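Local coordinates for C alpha-dehydrogenase (PDB 4YAC), which binds NADH and, as a short-chain dehydrogenase/reductase of the bacterial lignin beta-aryl ether cleavage pathway, probably catalyses NAD-dependent oxidation of an alcohol, at residues Lys24-Glu29 against Val85-Asn90; Asp113-Gly118 against Gly155-Thr160; Ile139-Ser144 against Tyr162-Leu167; Gly235-Asp240 against Phe247-Tyr252. One frame throughout, in Å; residues are numbered along the deposited sequence.

Contact 1. Residues Lys24-Glu29 against Val85-Asn90; sequences KVLAEE and VDLLCN
Leu26 near the end of helix 17-28 meets Leu87 and Cys89 of strand 87-90, a helix-on-sheet contact in the Rossmann fold of the short-chain dehydrogenases. The backbones stay well apart, the CA atoms of Leu26 and Leu87 being 10.0 Å from each other, and the side chains bridge the distance. Apolar packing is all that joins the two segments. Leu26 presents both of its methyls to one branch of Leu87: Leu26 CD1 is 3.9 Å and Leu26 CD2 4.0 Å from Leu87 CD2. The two side chains cross at about a right angle, CG of Leu87 being anti to the backbone N (chi1 171°), which carries CD2 out toward Leu26. Leu87 and Cys89, two residues apart on the strand, both aim at the helix, and Leu88 between them turns to Phe10. Val11 of strand 8-12 touches Leu26 and Cys89 alike, and Leu26 packs on both neighbouring strands, 8-12 and 87-90.

Polar bonds hold each segment from outside the contact. Asp86, next to Leu87 in the chain, is gripped twice, OD1 by a salt bridge to Arg133 NH1 and OD2 by a hydrogen bond from Val8 N. On the helix, Glu28 OE2 is hydrogen-bonded to Tyr50 OH. Cys89 SG completes the apolar patch, lying 4.0 Å from the CD1 methyl of Leu26.

Contact 2. Residues Asp113-Gly118 against Gly155-Thr160; sequences DVNVNG and GIYCTT
Two torsions bring Asn115 and Thr160 together: CG of Asn115 lies anti to its carbonyl carbon (chi1 -67°), while OG1 of Thr160 sits between backbone N and carbonyl carbon (chi1 69°), able to face both its own helix and its neighbour. Asn115 ND2 donates to Thr160 OG1 at 3.1 Å with an N-H...acceptor angle of 165°, a nearly straight bond that leaves in the amide plane. The same hydroxyl donates to Tyr157 O one turn back, 2.7 Å from OG1, so its rotation is fixed from two sides. The amide's other end is held as well, OD1 accepting from the backbone N of Val94, a residue of the NADH pocket.

Beside the bond the side chains pack closely. Asn115 CB is 3.5 Å from Thr160 CB, and Val116 reaches that carbon too, its CG2 3.6 Å away. The Tyr157 ring comes near the amide obliquely, its CD1 4.0 Å from Asn115 ND2.

Helices 105-133 and 155-174 run almost parallel here, their local axes 9.8 Å apart. Helix 105-133 carries a wider pi-type turn at 113-117, closed weakly by Gly118 N on Asp113 O. Tyr157 and Lys161 have the spacing of the family's Tyr-x-x-x-Lys signature, and Val114 touches the NADH. With both ends of its amide bonded, Asn115 ties the signature helix to the cofactor-pocket residue Val94 and is probably held in a single rotation.

Contact 3. Residues Ile139-Ser144 against Tyr162-Leu167; sequences ILITAS and YAVRGL
Ile141, near the end of strand 137-142, lays its side chain over Val164 and Leu167 of the helix that follows. From CB, two branches leave. The short one, CG2, lies anti to the backbone N and meets Val164 at its branch point, 4.0 Å from Val164 CB, and at one methyl, 4.1 Å from Val164 CG2. The longer one goes through CG1, anti to the carbonyl carbon (chi1 -73°), and extends with chi2 at 168° to CD1, which reaches further along the helix. There CD1 lies 4.2 Å from Leu167 CG, and the backbone oxygen of Val164 is about as near. Ile141 crosses Val164 on a slant but Leu167 at about a right angle; by touching both, it covers about one turn of the helix.

Ala143, just past the strand, adds a second support: its CB is 3.9 Å from Val164 CG2. Both Ala143 and Ile141 CG2 meet that methyl from the strand side.

The contact joins the first strand and the crossover helix of the beta-alpha-beta unit 137-142, 155-174, 180-185. Val119 of helix 105-133 closes on Ile141, Val164 and Leu167, while Leu184 of strand 180-185 touches Ile141 and Ala143. The helix also faces the second subunit, where Ala163 packs on Ala163 of that chain and Leu167 on its Thr159, and lies between it and the strand.

Contact 4. Residues Gly235-Asp240 against Phe247-Tyr252; sequences GRVVLD and FWVLPY
Val237 of helix 231-243 bears on Val249 and Pro251 through a single methyl, CG1, which carries all the apolar packing between the two segments. It lies 3.6 Å from Val249 CG1 and 4.2 Å from Pro251 CG. Both valines hold CG1 anti to the backbone N (chi1 173° in Val237), which turns the two methyls toward each other, and the side chains lie alongside with opposite headings.

Ring contacts lie within 247-252. The edge of Phe247 stands on a face of the Trp248 indole, with Phe247 CE2 3.4 Å above the plane and over its centre. Further on, Pro251 CG lies 3.9 Å above the Tyr252 ring, toward its rim.

Tyr252 N reaches Leu250 O weakly, making Pro251 the centre of an inverse gamma turn just beyond strand 248-249, the last strand of the sheet. Charge links the chain before that strand to the helix, through a salt bridge from Asp240 to Arg246.

Tyr273 of the second subunit packs on both Val237 and Pro251. The contact between the segments is hydrocarbon only and probably depends on shape and exclusion of water, while the polar indole N-H of Trp248 is satisfied by Glu265 of the second subunit.

Contacts 1, 3 and 4 lean on one parallel sheet. Contacts 1 and 3 meet on neighbouring strands, where Leu88 O is 2.7 Å from Leu140 N, and contacts 1 and 4 are bridged by a salt bridge, Glu29 OE2 to Arg236 NE. Contacts 2 and 3, with centres 10 Å apart, share helix 155-174, and Tyr157 OH approaches Ser144 CB at 3.4 Å. Contact 2 is next to the cofactor: Val114 touches the NADH and the Tyr157 side chain is about 7 Å from it, whereas the side chains of Cys89 in contact 1 and Ala143 in contact 3 are about 12 Å away. Contacts 2, 3 and 4 also touch the second subunit.

Contact 1. Residues Lys24-Glu29 against Val85-Asn90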
loop_
_atom_site.group_PDB
_atom_site.type_symbol
_atom_site.label_atom_id
_atom_site.label_comp_id
_atom_site.label_asym_id
_atom_site.label_seq_id
_atom_site.Cartn_x
_atom_site.Cartn_y
_atom_site.Cartn_z
ATOM N N LYS A 24 26.264 -4.685 8.835
ATOM C CA LYS A 24 27.704 -4.797 8.612
ATOM C C LYS A 24 28.292 -3.486 8.113
ATOM O O LYS A 24 29.310 -3.010 8.626
ATOM C CB LYS A 24 28.011 -5.903 7.605
ATOM C CG LYS A 24 27.876 -7.310 8.147
ATOM C CD LYS A 24 28.263 -8.335 7.083
ATOM C CE LYS A 24 28.100 -9.763 7.579
ATOM N NZ LYS A 24 28.435 -10.765 6.526
ATOM N N VAL A 25 27.652 -2.912 7.102
ATOM C CA VAL A 25 28.129 -1.674 6.494
ATOM C C VAL A 25 28.059 -0.517 7.481
ATOM O O VAL A 25 28.970 0.307 7.541
ATOM C CB VAL A 25 27.316 -1.325 5.225
ATOM C CG1 VAL A 25 27.678 0.061 4.696
ATOM C CG2 VAL A 25 27.548 -2.374 4.144
ATOM N N LEU A 26 26.985 -0.453 8.262
ATOM C CA LEU A 26 26.827 0.638 9.216
ATOM C C LEU A 26 27.830 0.515 10.367
ATOM O O LEU A 26 28.398 1.515 10.813
ATOM C CB LEU A 26 25.391 0.674 9.752
ATOM C CG LEU A 26 24.321 0.996 8.699
ATOM C CD1 LEU A 26 22.923 0.782 9.266
ATOM C CD2 LEU A 26 24.472 2.416 8.179
ATOM N N ALA A 27 28.065 -0.708 10.830
ATOM C CA ALA A 27 28.971 -0.946 11.955
ATOM C C ALA A 27 30.438 -0.808 11.559
ATOM O O ALA A 27 31.256 -0.288 12.327
ATOM C CB ALA A 27 28.722 -2.330 12.539
ATOM N N GLU A 28 30.773 -1.274 10.362
ATOM C CA GLU A 28 32.167 -1.349 9.936
ATOM C C GLU A 28 32.619 -0.077 9.231
ATOM O O GLU A 28 33.508 0.620 9.717
ATOM C CB GLU A 28 32.373 -2.558 9.025
ATOM C CG GLU A 28 32.164 -3.885 9.736
ATOM C CD GLU A 28 32.452 -5.079 8.849
ATOM O OE1 GLU A 28 33.628 -5.271 8.471
ATOM O OE2 GLU A 28 31.501 -5.827 8.529
ATOM N N GLU A 29 32.007 0.229 8.092
ATOM C CA GLU A 29 32.411 1.398 7.314
ATOM C C GLU A 29 32.009 2.702 7.996
ATOM O O GLU A 29 32.851 3.562 8.254
ATOM C CB GLU A 29 31.801 1.354 5.913
ATOM C CG GLU A 29 32.151 0.110 5.123
ATOM C CD GLU A 29 31.519 0.104 3.749
ATOM O OE1 GLU A 29 31.228 1.198 3.220
ATOM O OE2 GLU A 29 31.308 -0.997 3.202
ATOM N N VAL A 85 18.399 6.238 19.605
ATOM C CA VAL A 85 18.502 5.794 18.223
ATOM C C VAL A 85 18.527 6.986 17.278
ATOM O O VAL A 85 17.648 7.851 17.329
ATOM C CB VAL A 85 17.333 4.864 17.843
ATOM C CG1 VAL A 85 17.433 4.444 16.378
ATOM C CG2 VAL A 85 17.319 3.643 18.743
ATOM N N ASP A 86 19.538 7.022 16.416
ATOM C CA ASP A 86 19.658 8.069 15.409
ATOM C C ASP A 86 19.097 7.593 14.070
ATOM O O ASP A 86 18.474 8.364 13.346
ATOM C CB ASP A 86 21.115 8.489 15.237
ATOM C CG ASP A 86 21.681 9.154 16.478
ATOM O OD1 ASP A 86 21.248 10.284 16.794
ATOM O OD2 ASP A 86 22.566 8.553 17.125
ATOM N N LEU A 87 19.344 6.325 13.756
ATOM C CA LEU A 87 18.926 5.728 12.493
ATOM C C LEU A 87 18.135 4.462 12.764
ATOM O O LEU A 87 18.639 3.536 13.394
ATOM C CB LEU A 87 20.143 5.418 11.615
ATOM C CG LEU A 87 19.924 4.586 10.343
ATOM C CD1 LEU A 87 18.976 5.287 9.387
ATOM C CD2 LEU A 87 21.260 4.321 9.667
ATOM N N LEU A 88 16.890 4.432 12.299
ATOM C CA LEU A 88 16.056 3.241 12.401
ATOM C C LEU A 88 15.927 2.590 11.030
ATOM O O LEU A 88 15.488 3.233 10.076
ATOM C CB LEU A 88 14.673 3.592 12.953
ATOM C CG LEU A 88 13.644 2.456 12.920
ATOM C CD1 LEU A 88 14.053 1.332 13.855
ATOM C CD2 LEU A 88 12.255 2.975 13.269
ATOM N N CYS A 89 16.314 1.320 10.940
ATOM C CA CYS A 89 16.238 0.574 9.691
ATOM C C CYS A 89 15.180 -0.507 9.834
ATOM O O CYS A 89 15.428 -1.555 10.435
ATOM C CB CYS A 89 17.592 -0.047 9.324
ATOM S SG CYS A 89 18.921 1.143 9.065
ATOM N N ASN A 90 13.993 -0.235 9.301
ATOM C CA ASN A 90 12.905 -1.203 9.303
ATOM C C ASN A 90 13.050 -2.134 8.107
ATOM O O ASN A 90 12.515 -1.857 7.035
ATOM C CB ASN A 90 11.548 -0.497 9.257
ATOM C CG ASN A 90 11.381 0.537 10.353
ATOM O OD1 ASN A 90 11.054 0.208 11.492
ATOM N ND2 ASN A 90 11.583 1.800 10.005
#

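Contact 2. Residues Asp113-Gly118 against Gly155-Thr160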
loop_
_atom_site.group_PDB
_atom_site.type_symbol
_atom_site.label_atom_id
_atom_site.label_comp_id
_atom_site.label_asym_id
_atom_site.label_seq_id
_atom_site.Cartn_x
_atom_site.Cartn_y
_atom_site.Cartn_z
ATOM N N ASP A 113 1.433 -8.963 9.774
ATOM C CA ASP A 113 1.929 -8.586 11.095
ATOM C C ASP A 113 3.416 -8.217 11.042
ATOM O O ASP A 113 3.823 -7.192 11.585
ATOM C CB ASP A 113 1.687 -9.718 12.107
ATOM C CG ASP A 113 1.530 -9.218 13.538
ATOM O OD1 ASP A 113 1.392 -7.994 13.751
ATOM O OD2 ASP A 113 1.521 -10.065 14.455
ATOM N N VAL A 114 4.231 -9.034 10.384
ATOM C CA VAL A 114 5.668 -8.742 10.322
ATOM C C VAL A 114 5.970 -7.596 9.365
ATOM O O VAL A 114 6.691 -6.666 9.716
ATOM C CB VAL A 114 6.490 -9.970 9.880
ATOM C CG1 VAL A 114 7.982 -9.628 9.818
ATOM C CG2 VAL A 114 6.261 -11.130 10.824
ATOM N N ASN A 115 5.421 -7.660 8.158
ATOM C CA ASN A 115 5.811 -6.722 7.112
ATOM C C ASN A 115 5.207 -5.333 7.278
ATOM O O ASN A 115 5.813 -4.345 6.858
ATOM C CB ASN A 115 5.435 -7.275 5.737
ATOM C CG ASN A 115 6.237 -8.507 5.362
ATOM O OD1 ASN A 115 7.062 -8.996 6.142
ATOM N ND2 ASN A 115 5.996 -9.019 4.159
ATOM N N VAL A 116 4.018 -5.248 7.872
ATOM C CA VAL A 116 3.363 -3.958 8.035
ATOM C C VAL A 116 3.376 -3.534 9.501
ATOM O O VAL A 116 3.938 -2.493 9.832
ATOM C CB VAL A 116 1.920 -3.967 7.509
ATOM C CG1 VAL A 116 1.352 -2.548 7.518
ATOM C CG2 VAL A 116 1.877 -4.529 6.098
ATOM N N ASN A 117 2.768 -4.320 10.384
ATOM C CA ASN A 117 2.741 -3.944 11.794
ATOM C C ASN A 117 4.139 -3.865 12.397
ATOM O O ASN A 117 4.381 -3.029 13.255
ATOM C CB ASN A 117 1.885 -4.911 12.616
ATOM C CG ASN A 117 0.401 -4.615 12.514
ATOM O OD1 ASN A 117 -0.009 -3.466 12.341
ATOM N ND2 ASN A 117 -0.415 -5.654 12.633
ATOM N N GLY A 118 5.060 -4.717 11.955
ATOM C CA GLY A 118 6.421 -4.667 12.475
ATOM C C GLY A 118 7.086 -3.335 12.179
ATOM O O GLY A 118 7.838 -2.799 13.007
ATOM N N GLY A 155 0.390 -11.952 -4.112
ATOM C CA GLY A 155 -0.704 -11.102 -3.667
ATOM C C GLY A 155 -0.581 -10.551 -2.258
ATOM O O GLY A 155 -0.720 -9.347 -2.042
ATOM N N ILE A 156 -0.337 -11.427 -1.288
ATOM C CA ILE A 156 -0.190 -10.993 0.097
ATOM C C ILE A 156 1.048 -10.117 0.238
ATOM O O ILE A 156 0.968 -9.005 0.751
ATOM C CB ILE A 156 -0.092 -12.189 1.066
ATOM C CG1 ILE A 156 -1.390 -13.003 1.028
ATOM C CG2 ILE A 156 0.171 -11.702 2.486
ATOM C CD1 ILE A 156 -1.375 -14.242 1.899
ATOM N N TYR A 157 2.185 -10.624 -0.231
ATOM C CA TYR A 157 3.451 -9.902 -0.154
ATOM C C TYR A 157 3.340 -8.496 -0.748
ATOM O O TYR A 157 3.768 -7.518 -0.136
ATOM C CB TYR A 157 4.542 -10.702 -0.874
ATOM C CG TYR A 157 5.926 -10.104 -0.796
ATOM C CD1 TYR A 157 6.664 -10.162 0.377
ATOM C CD2 TYR A 157 6.503 -9.504 -1.904
ATOM C CE1 TYR A 157 7.935 -9.623 0.448
ATOM C CE2 TYR A 157 7.773 -8.965 -1.845
ATOM C CZ TYR A 157 8.485 -9.027 -0.668
ATOM O OH TYR A 157 9.751 -8.489 -0.608
ATOM N N CYS A 158 2.751 -8.407 -1.936
ATOM C CA CYS A 158 2.576 -7.139 -2.634
ATOM C C CYS A 158 1.726 -6.175 -1.818
ATOM O O CYS A 158 2.052 -4.990 -1.705
ATOM C CB CYS A 158 1.940 -7.392 -4.006
ATOM S SG CYS A 158 1.482 -5.918 -4.944
ATOM N N THR A 159 0.644 -6.685 -1.239
ATOM C CA THR A 159 -0.225 -5.865 -0.408
ATOM C C THR A 159 0.578 -5.243 0.739
ATOM O O THR A 159 0.453 -4.048 0.999
ATOM C CB THR A 159 -1.406 -6.672 0.158
ATOM O OG1 THR A 159 -2.177 -7.201 -0.928
ATOM C CG2 THR A 159 -2.308 -5.785 0.998
ATOM N N THR A 160 1.419 -6.038 1.399
ATOM C CA THR A 160 2.190 -5.527 2.539
ATOM C C THR A 160 3.224 -4.489 2.121
ATOM O O THR A 160 3.501 -3.557 2.869
ATOM C CB THR A 160 2.932 -6.648 3.325
ATOM O OG1 THR A 160 3.998 -7.204 2.544
ATOM C CG2 THR A 160 1.971 -7.744 3.766
#

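Contact 3. Residues Ile139-Ser144 against Tyr162-Leu167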
loop_
_atom_site.group_PDB
_atom_site.type_symbol
_atom_site.label_atom_id
_atom_site.label_comp_id
_atom_site.label_asym_id
_atom_site.label_seq_id
_atom_site.Cartn_x
_atom_site.Cartn_y
_atom_site.Cartn_z
ATOM N N ILE A 139 14.942 7.627 9.213
ATOM C CA ILE A 139 14.132 6.419 9.183
ATOM C C ILE A 139 14.224 5.770 7.811
ATOM O O ILE A 139 13.900 6.387 6.799
ATOM C CB ILE A 139 12.657 6.715 9.519
ATOM C CG1 ILE A 139 12.545 7.320 10.920
ATOM C CG2 ILE A 139 11.820 5.439 9.448
ATOM C CD1 ILE A 139 11.208 7.967 11.207
ATOM N N LEU A 140 14.680 4.523 7.795
ATOM C CA LEU A 140 14.706 3.710 6.587
ATOM C C LEU A 140 13.621 2.666 6.667
ATOM O O LEU A 140 13.466 1.995 7.689
ATOM C CB LEU A 140 16.066 3.028 6.401
ATOM C CG LEU A 140 16.151 1.921 5.335
ATOM C CD1 LEU A 140 16.105 2.502 3.928
ATOM C CD2 LEU A 140 17.400 1.072 5.535
ATOM N N ILE A 141 12.866 2.545 5.582
ATOM C CA ILE A 141 11.927 1.453 5.404
ATOM C C ILE A 141 12.380 0.667 4.186
ATOM O O ILE A 141 12.569 1.235 3.106
ATOM C CB ILE A 141 10.479 1.956 5.227
ATOM C CG1 ILE A 141 9.943 2.464 6.565
ATOM C CG2 ILE A 141 9.568 0.837 4.707
ATOM C CD1 ILE A 141 8.639 3.240 6.458
ATOM N N THR A 142 12.589 -0.634 4.377
ATOM C CA THR A 142 12.921 -1.531 3.276
ATOM C C THR A 142 11.658 -2.232 2.820
ATOM O O THR A 142 11.127 -3.095 3.519
ATOM C CB THR A 142 13.980 -2.574 3.677
ATOM O OG1 THR A 142 15.139 -1.905 4.196
ATOM C CG2 THR A 142 14.385 -3.432 2.482
ATOM N N ALA A 143 11.173 -1.835 1.652
ATOM C CA ALA A 143 10.002 -2.454 1.056
ATOM C C ALA A 143 10.462 -3.463 0.007
ATOM O O ALA A 143 11.090 -4.459 0.350
ATOM C CB ALA A 143 9.090 -1.400 0.451
ATOM N N SER A 144 10.178 -3.184 -1.262
ATOM C CA SER A 144 10.428 -4.120 -2.346
ATOM C C SER A 144 9.943 -3.488 -3.641
ATOM O O SER A 144 9.140 -2.555 -3.612
ATOM C CB SER A 144 9.709 -5.450 -2.084
ATOM O OG SER A 144 9.628 -6.242 -3.250
ATOM N N TYR A 162 3.123 -2.482 -0.646
ATOM C CA TYR A 162 2.413 -1.258 -0.983
ATOM C C TYR A 162 2.108 -0.485 0.296
ATOM O O TYR A 162 2.282 0.733 0.357
ATOM C CB TYR A 162 1.118 -1.567 -1.741
ATOM C CG TYR A 162 1.246 -1.470 -3.242
ATOM C CD1 TYR A 162 1.856 -2.481 -3.972
ATOM C CD2 TYR A 162 0.741 -0.377 -3.935
ATOM C CE1 TYR A 162 1.970 -2.401 -5.342
ATOM C CE2 TYR A 162 0.852 -0.289 -5.304
ATOM C CZ TYR A 162 1.467 -1.303 -6.002
ATOM O OH TYR A 162 1.573 -1.214 -7.368
ATOM N N ALA A 163 1.679 -1.205 1.327
ATOM C CA ALA A 163 1.319 -0.581 2.594
ATOM C C ALA A 163 2.466 0.244 3.162
ATOM O O ALA A 163 2.284 1.419 3.469
ATOM C CB ALA A 163 0.885 -1.633 3.600
ATOM N N VAL A 164 3.646 -0.353 3.297
ATOM C CA VAL A 164 4.748 0.363 3.934
ATOM C C VAL A 164 5.312 1.418 2.990
ATOM O O VAL A 164 5.918 2.384 3.444
ATOM C CB VAL A 164 5.868 -0.586 4.410
ATOM C CG1 VAL A 164 5.351 -1.474 5.536
ATOM C CG2 VAL A 164 6.422 -1.413 3.266
ATOM N N ARG A 165 5.098 1.264 1.685
ATOM C CA ARG A 165 5.438 2.345 0.763
ATOM C C ARG A 165 4.603 3.572 1.105
ATOM O O ARG A 165 5.118 4.685 1.154
ATOM C CB ARG A 165 5.208 1.949 -0.696
ATOM C CG ARG A 165 5.224 3.146 -1.643
ATOM C CD ARG A 165 4.989 2.761 -3.085
ATOM N NE ARG A 165 4.784 3.948 -3.913
ATOM C CZ ARG A 165 4.311 3.931 -5.154
ATOM N NH1 ARG A 165 3.982 2.781 -5.727
ATOM N NH2 ARG A 165 4.157 5.066 -5.821
ATOM N N GLY A 166 3.311 3.358 1.330
ATOM C CA GLY A 166 2.415 4.438 1.701
ATOM C C GLY A 166 2.867 5.092 2.990
ATOM O O GLY A 166 2.881 6.320 3.114
ATOM N N LEU A 167 3.230 4.260 3.959
ATOM C CA LEU A 167 3.717 4.759 5.240
ATOM C C LEU A 167 4.977 5.591 5.039
ATOM O O LEU A 167 5.132 6.654 5.641
ATOM C CB LEU A 167 3.999 3.606 6.206
ATOM C CG LEU A 167 4.654 4.001 7.535
ATOM C CD1 LEU A 167 3.811 5.013 8.295
ATOM C CD2 LEU A 167 4.891 2.767 8.387
#

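Contact 4. Residues Gly235-Asp240 against Phe247-Tyr252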
loop_
_atom_site.group_PDB
_atom_site.type_symbol
_atom_site.label_atom_id
_atom_site.label_comp_id
_atom_site.label_asym_id
_atom_site.label_seq_id
_atom_site.Cartn_x
_atom_site.Cartn_y
_atom_site.Cartn_z
ATOM N N GLY A 235 23.869 -2.759 1.123
ATOM C CA GLY A 235 24.097 -2.015 2.347
ATOM C C GLY A 235 24.783 -0.691 2.065
ATOM O O GLY A 235 24.496 0.318 2.707
ATOM N N ARG A 236 25.688 -0.690 1.093
ATOM C CA ARG A 236 26.398 0.528 0.730
ATOM C C ARG A 236 25.492 1.502 -0.016
ATOM O O ARG A 236 25.640 2.715 0.119
ATOM C CB ARG A 236 27.633 0.187 -0.106
ATOM C CG ARG A 236 28.711 -0.476 0.720
ATOM C CD ARG A 236 29.866 -0.984 -0.115
ATOM N NE ARG A 236 30.947 -1.449 0.753
ATOM C CZ ARG A 236 31.655 -2.560 0.573
ATOM N NH1 ARG A 236 31.425 -3.364 -0.457
ATOM N NH2 ARG A 236 32.611 -2.867 1.440
ATOM N N VAL A 237 24.558 0.971 -0.800
ATOM C CA VAL A 237 23.554 1.804 -1.453
ATOM C C VAL A 237 22.746 2.532 -0.388
ATOM O O VAL A 237 22.448 3.720 -0.517
ATOM C CB VAL A 237 22.609 0.969 -2.353
ATOM C CG1 VAL A 237 21.456 1.825 -2.885
ATOM C CG2 VAL A 237 23.381 0.347 -3.501
ATOM N N VAL A 238 22.399 1.806 0.668
ATOM C CA VAL A 238 21.630 2.371 1.767
ATOM C C VAL A 238 22.431 3.450 2.470
ATOM O O VAL A 238 21.927 4.542 2.722
ATOM C CB VAL A 238 21.223 1.287 2.783
ATOM C CG1 VAL A 238 20.793 1.908 4.112
ATOM C CG2 VAL A 238 20.110 0.442 2.212
ATOM N N LEU A 239 23.680 3.128 2.792
ATOM C CA LEU A 239 24.550 4.063 3.490
ATOM C C LEU A 239 24.603 5.382 2.739
ATOM O O LEU A 239 24.486 6.456 3.325
ATOM C CB LEU A 239 25.957 3.484 3.637
ATOM C CG LEU A 239 26.994 4.423 4.259
ATOM C CD1 LEU A 239 26.561 4.871 5.647
ATOM C CD2 LEU A 239 28.348 3.742 4.313
ATOM N N ASP A 240 24.755 5.282 1.427
ATOM C CA ASP A 240 24.867 6.449 0.575
ATOM C C ASP A 240 23.566 7.254 0.561
ATOM O O ASP A 240 23.592 8.485 0.510
ATOM C CB ASP A 240 25.271 6.010 -0.833
ATOM C CG ASP A 240 24.970 7.046 -1.876
ATOM O OD1 ASP A 240 25.756 8.008 -2.013
ATOM O OD2 ASP A 240 23.947 6.895 -2.575
ATOM N N PHE A 247 15.238 9.868 -0.666
ATOM C CA PHE A 247 14.022 9.133 -0.355
ATOM C C PHE A 247 13.853 7.893 -1.222
ATOM O O PHE A 247 13.736 6.785 -0.704
ATOM C CB PHE A 247 12.790 10.010 -0.514
ATOM C CG PHE A 247 11.516 9.274 -0.236
ATOM C CD1 PHE A 247 11.166 8.952 1.065
ATOM C CD2 PHE A 247 10.689 8.866 -1.270
ATOM C CE1 PHE A 247 10.005 8.259 1.334
ATOM C CE2 PHE A 247 9.524 8.172 -1.005
ATOM C CZ PHE A 247 9.182 7.868 0.297
ATOM N N TRP A 248 13.807 8.087 -2.538
ATOM C CA TRP A 248 13.638 6.975 -3.470
ATOM C C TRP A 248 14.948 6.227 -3.687
ATOM O O TRP A 248 15.806 6.680 -4.442
ATOM C CB TRP A 248 13.109 7.463 -4.822
ATOM C CG TRP A 248 11.714 8.000 -4.789
ATOM C CD1 TRP A 248 11.323 9.278 -5.064
ATOM C CD2 TRP A 248 10.520 7.275 -4.468
ATOM N NE1 TRP A 248 9.961 9.393 -4.936
ATOM C CE2 TRP A 248 9.443 8.178 -4.569
ATOM C CE3 TRP A 248 10.255 5.950 -4.108
ATOM C CZ2 TRP A 248 8.125 7.801 -4.323
ATOM C CZ3 TRP A 248 8.945 5.577 -3.862
ATOM C CH2 TRP A 248 7.898 6.500 -3.970
ATOM N N VAL A 249 15.099 5.087 -3.022
ATOM C CA VAL A 249 16.273 4.245 -3.213
ATOM C C VAL A 249 15.866 3.044 -4.060
ATOM O O VAL A 249 15.518 1.980 -3.545
ATOM C CB VAL A 249 16.887 3.793 -1.873
ATOM C CG1 VAL A 249 18.269 3.193 -2.101
ATOM C CG2 VAL A 249 16.986 4.972 -0.909
ATOM N N LEU A 250 15.913 3.252 -5.373
ATOM C CA LEU A 250 15.488 2.275 -6.366
ATOM C C LEU A 250 16.625 2.057 -7.360
ATOM O O LEU A 250 16.584 2.569 -8.476
ATOM C CB LEU A 250 14.231 2.763 -7.099
ATOM C CG LEU A 250 13.145 3.461 -6.276
ATOM C CD1 LEU A 250 12.226 4.252 -7.189
ATOM C CD2 LEU A 250 12.356 2.459 -5.472
ATOM N N PRO A 251 17.655 1.300 -6.961
ATOM C CA PRO A 251 18.875 1.281 -7.776
ATOM C C PRO A 251 18.806 0.358 -9.000
ATOM O O PRO A 251 19.747 -0.393 -9.258
ATOM C CB PRO A 251 19.934 0.813 -6.775
ATOM C CG PRO A 251 19.199 -0.057 -5.828
ATOM C CD PRO A 251 17.796 0.496 -5.734
ATOM N N TYR A 252 17.713 0.442 -9.755
ATOM C CA TYR A 252 17.517 -0.406 -10.930
ATOM C C TYR A 252 16.946 0.381 -12.108
ATOM O O TYR A 252 15.730 0.434 -12.290
ATOM C CB TYR A 252 16.592 -1.576 -10.585
ATOM C CG TYR A 252 16.959 -2.240 -9.285
ATOM C CD1 TYR A 252 18.157 -2.924 -9.151
ATOM C CD2 TYR A 252 16.117 -2.170 -8.186
ATOM C CE1 TYR A 252 18.505 -3.520 -7.962
ATOM C CE2 TYR A 252 16.456 -2.771 -6.991
ATOM C CZ TYR A 252 17.652 -3.447 -6.887
ATOM O OH TYR A 252 18.005 -4.052 -5.706
#